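Local coordinates for protein hydrogenase maturation factor (Thermoanaerobacter tengcongensis, PDB 3VTH) that probably transfers the carbamoyl group of carbamoyl phosphate, with ATP, to the C-terminal cysteine of HypE during [NiFe]-hydrogenase maturation, at residues R379-A384 against P731-G736. Sequence-based numbering, arbitrary orientation.
With FE (Fe (III) ion), chain I; AP2 (phosphomethylphosphonic acid adenosyl ester), chain H; APC (diphosphomethylphosphonic acid adenosyl ester), chain F.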
loop_
_atom_site.group_PDB
_atom_site.type_symbol
_atom_site.label_atom_id
_atom_site.label_comp_id
_atom_site.label_asym_id
_atom_site.label_seq_id
_atom_site.Cartn_x
_atom_site.Cartn_y
_atom_site.Cartn_z
ATOM N N ARG A 379 5.651 7.989 -2.228
ATOM C CA ARG A 379 4.498 7.707 -3.079
ATOM C C ARG A 379 4.261 6.218 -2.975
ATOM O O ARG A 379 4.934 5.409 -3.629
ATOM C CB ARG A 379 4.747 8.128 -4.533
ATOM C CG ARG A 379 5.312 9.531 -4.691
ATOM C CD ARG A 379 4.318 10.591 -4.285
ATOM N NE ARG A 379 4.894 11.935 -4.272
ATOM C CZ ARG A 379 4.222 13.041 -3.921
ATOM N NH1 ARG A 379 2.957 12.972 -3.522
ATOM N NH2 ARG A 379 4.823 14.220 -3.955
ATOM N N ILE A 380 3.321 5.839 -2.121
ATOM C CA ILE A 380 3.087 4.415 -1.920
ATOM C C ILE A 380 2.269 3.824 -3.088
ATOM O O ILE A 380 1.415 4.502 -3.671
ATOM C CB ILE A 380 2.420 4.164 -0.555
ATOM C CG1 ILE A 380 2.554 2.684 -0.149
ATOM C CG2 ILE A 380 0.947 4.614 -0.612
ATOM C CD1 ILE A 380 2.453 2.463 1.394
ATOM N N ILE A 381 2.561 2.574 -3.443
ATOM C CA ILE A 381 1.909 1.890 -4.567
ATOM C C ILE A 381 0.967 0.821 -4.020
ATOM O O ILE A 381 -0.147 0.662 -4.510
ATOM C CB ILE A 381 2.961 1.237 -5.542
ATOM C CG1 ILE A 381 3.745 2.310 -6.303
ATOM C CG2 ILE A 381 2.290 0.282 -6.552
ATOM C CD1 ILE A 381 5.102 2.654 -5.712
ATOM N N ARG A 382 1.437 0.082 -3.008
ATOM C CA ARG A 382 0.649 -0.972 -2.406
ATOM C C ARG A 382 0.806 -0.810 -0.899
ATOM O O ARG A 382 1.881 -0.977 -0.357
ATOM C CB ARG A 382 1.125 -2.354 -2.887
ATOM C CG ARG A 382 0.269 -3.537 -2.328
ATOM C CD ARG A 382 0.827 -4.893 -2.835
ATOM N NE ARG A 382 0.387 -5.157 -4.207
ATOM C CZ ARG A 382 0.592 -6.308 -4.858
ATOM N NH1 ARG A 382 1.263 -7.297 -4.273
ATOM N NH2 ARG A 382 0.118 -6.467 -6.097
ATOM N N ARG A 383 -0.274 -0.436 -0.237
ATOM C CA ARG A 383 -0.207 -0.149 1.181
ATOM C C ARG A 383 -0.631 -1.393 1.943
ATOM O O ARG A 383 -1.803 -1.764 1.963
ATOM C CB ARG A 383 -1.067 1.073 1.522
ATOM C CG ARG A 383 -1.018 1.464 3.011
ATOM C CD ARG A 383 -2.089 2.525 3.342
ATOM N NE ARG A 383 -2.210 2.729 4.803
ATOM C CZ ARG A 383 -1.449 3.572 5.494
ATOM N NH1 ARG A 383 -0.516 4.300 4.885
ATOM N NH2 ARG A 383 -1.610 3.704 6.810
ATOM N N ALA A 384 0.337 -2.047 2.562
ATOM C CA ALA A 384 0.081 -3.346 3.197
ATOM C C ALA A 384 1.000 -3.521 4.399
ATOM O O ALA A 384 1.001 -2.659 5.287
ATOM C CB ALA A 384 0.216 -4.503 2.171
ATOM N N PRO A 731 -2.349 4.940 -2.199
ATOM C CA PRO A 731 -1.927 5.025 -3.601
ATOM C C PRO A 731 -2.805 5.973 -4.448
ATOM O O PRO A 731 -3.976 6.216 -4.113
ATOM C CB PRO A 731 -2.076 3.579 -4.102
ATOM C CG PRO A 731 -1.999 2.718 -2.830
ATOM C CD PRO A 731 -2.768 3.567 -1.844
ATOM N N CYS A 732 -2.214 6.513 -5.520
ATOM C CA CYS A 732 -2.979 7.235 -6.521
ATOM C C CYS A 732 -3.677 6.226 -7.435
ATOM O O CYS A 732 -4.587 6.587 -8.173
ATOM C CB CYS A 732 -2.078 8.195 -7.334
ATOM S SG CYS A 732 -0.761 7.362 -8.274
ATOM N N ASN A 733 -3.256 4.961 -7.375
ATOM C CA ASN A 733 -3.975 3.893 -8.096
ATOM C C ASN A 733 -5.249 3.479 -7.348
ATOM O O ASN A 733 -5.582 4.076 -6.328
ATOM C CB ASN A 733 -3.064 2.697 -8.411
ATOM C CG ASN A 733 -2.584 1.967 -7.151
ATOM O OD1 ASN A 733 -3.371 1.655 -6.244
ATOM N ND2 ASN A 733 -1.286 1.677 -7.104
ATOM N N ASP A 734 -5.956 2.470 -7.851
ATOM C CA ASP A 734 -7.257 2.116 -7.270
ATOM C C ASP A 734 -7.238 1.630 -5.822
ATOM O O ASP A 734 -8.293 1.544 -5.185
ATOM C CB ASP A 734 -8.009 1.125 -8.167
ATOM C CG ASP A 734 -8.641 1.803 -9.377
ATOM O OD1 ASP A 734 -8.443 3.023 -9.550
ATOM O OD2 ASP A 734 -9.352 1.124 -10.147
ATOM N N GLY A 735 -6.043 1.301 -5.328
ATOM C CA GLY A 735 -5.822 1.028 -3.888
ATOM C C GLY A 735 -6.252 2.183 -3.002
ATOM O O GLY A 735 -6.591 1.977 -1.842
ATOM N N GLY A 736 -6.255 3.399 -3.543
ATOM C CA GLY A 736 -6.652 4.578 -2.748
ATOM C C GLY A 736 -8.130 4.967 -2.847
ATOM O O GLY A 736 -8.597 5.786 -2.073
HETATM FE FE FE I . -8.733 4.452 -11.221
HETATM P PB AP2 H . -8.494 1.964 -13.310
HETATM O O1B AP2 H . -7.765 2.366 -14.567
HETATM O O2B AP2 H . -9.152 3.065 -12.537
HETATM O O3B AP2 H . -9.347 0.739 -13.521
HETATM C C3A AP2 H . -7.145 1.371 -12.254
HETATM P PA AP2 H . -5.972 2.646 -11.710
HETATM O O1A AP2 H . -5.167 1.868 -10.678
HETATM O O2A AP2 H . -6.566 3.982 -11.336
HETATM O "O5'" AP2 H . -5.060 2.942 -13.014
HETATM C "C5'" AP2 H . -4.173 1.916 -13.445
HETATM C "C4'" AP2 H . -3.757 2.309 -14.843
HETATM O "O4'" AP2 H . -2.843 3.405 -14.780
HETATM C "C3'" AP2 H . -3.002 1.207 -15.559
HETATM O "O3'" AP2 H . -3.905 0.223 -16.075
HETATM C "C2'" AP2 H . -2.293 2.018 -16.625
HETATM O "O2'" AP2 H . -3.236 2.221 -17.684
HETATM C "C1'" AP2 H . -1.966 3.337 -15.912
HETATM N N9 AP2 H . -0.527 3.282 -15.526
HETATM C C8 AP2 H . 0.066 2.431 -14.652
HETATM N N7 AP2 H . 1.410 2.633 -14.585
HETATM C C5 AP2 H . 1.702 3.640 -15.432
HETATM C C6 AP2 H . 2.930 4.359 -15.856
HETATM N N6 AP2 H . 4.145 4.045 -15.340
HETATM N N1 AP2 H . 2.789 5.343 -16.786
HETATM C C2 AP2 H . 1.590 5.692 -17.302
HETATM N N3 AP2 H . 0.438 5.069 -16.969
HETATM C C4 AP2 H . 0.434 4.056 -16.058
HETATM P PG APC F . 0.091 -12.557 -7.971
HETATM O O1G APC F . 0.704 -12.929 -6.645
HETATM O O2G APC F . 0.932 -13.008 -9.140
HETATM O O3G APC F . -1.357 -12.929 -8.116
HETATM P PB APC F . 1.009 -9.885 -7.399
HETATM O O1B APC F . 0.633 -9.881 -5.950
HETATM O O2B APC F . 0.787 -8.572 -8.124
HETATM O O3B APC F . 0.047 -10.950 -8.126
HETATM P PA APC F . 3.889 -10.360 -6.234
HETATM O O1A APC F . 5.246 -10.763 -6.760
HETATM O O2A APC F . 3.425 -11.103 -5.034
HETATM C C3A APC F . 2.716 -10.480 -7.639
HETATM O "O5'" APC F . 3.883 -8.810 -5.789
HETATM C "C5'" APC F . 4.961 -7.909 -6.025
HETATM C "C4'" APC F . 4.380 -6.580 -6.502
HETATM O "O4'" APC F . 5.476 -5.664 -6.607
HETATM C "C3'" APC F . 3.763 -6.726 -7.895
HETATM O "O3'" APC F . 2.532 -5.991 -8.013
HETATM C "C2'" APC F . 4.792 -6.087 -8.805
HETATM O "O2'" APC F . 4.224 -5.615 -10.041
HETATM C "C1'" APC F . 5.427 -5.042 -7.890
HETATM N N9 APC F . 6.763 -4.789 -8.418
HETATM C C8 APC F . 7.863 -5.583 -8.313
HETATM N N7 APC F . 8.901 -5.023 -8.983
HETATM C C5 APC F . 8.456 -3.868 -9.524
HETATM C C6 APC F . 9.019 -2.785 -10.361
HETATM N N6 APC F . 10.308 -2.815 -10.759
HETATM N N1 APC F . 8.205 -1.764 -10.708
HETATM C C2 APC F . 6.917 -1.699 -10.310
HETATM N N3 APC F . 6.323 -2.639 -9.557
HETATM C C4 APC F . 7.043 -3.720 -9.146
HETATM O O HOH W 1 0.425 5.008 -6.059
#
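The carboxamide of Asn733 meets Ile381 edge-on: ND2 donates to Ile381 O at 3.0 Å, on a lone pair and in the carbonyl plane, with a nearly straight N-H...O angle of 166°. The other end of the amide turns back on its own loop, where Asn733 OD1 accepts from Gly735 N (2.8 Å) in an Asx turn. The Arg382 chain runs out straight through its first two torsions, then bends at chi3 (-80°); NH1 and NH2 grip O1B and O2B of the ATP analogue APC, whose PB lies at the guanidinium edge and whose ribose atoms C4' and O3' lie over one face, C4' offset toward the rim. With chi1 of Asn733 at 65°, CG sits between the backbone N and the carbonyl carbon, and bonds at both ends fix the rotation of the amide. Replacing the amide with an alanine would remove both bonds and is likely to leave Ile381 O without this donor and Gly735 N without its acceptor, loosening the turn that presents Asp734. The side chains of Ile381 and Asn733 cross at about a right angle, with Ile381 CG2 3.9 Å from Asn733 ND2. Pro731 lays its ring against the carbonyls of Ile380 and Ile381: CG comes within 3.2 Å of Ile381 O, while a bent CA-H...O contact joins Pro731 CA to Ile380 O. Ile380 CG2 lies alongside, 4.1 Å from Pro731 CD. A water bridges the two segments, donating to Ile380 O and accepting from Cys732 N. The two loops then diverge to separate nucleotide sites. Asp734 N bonds AP2 O1A (3.0 Å), and Asp734 OD1 binds the iron at 2.2 Å; His483, His487 and Asp507 complete the protein ligands. The contact thus directly links the YrdC-like and Kae1-like parts of HypF. Ile381 and Arg382 form a classic beta bulge against Val370 of strand 370-374, just after edge strand 377-378, while 731-736 leads from strand 723-726 into helix 737-749.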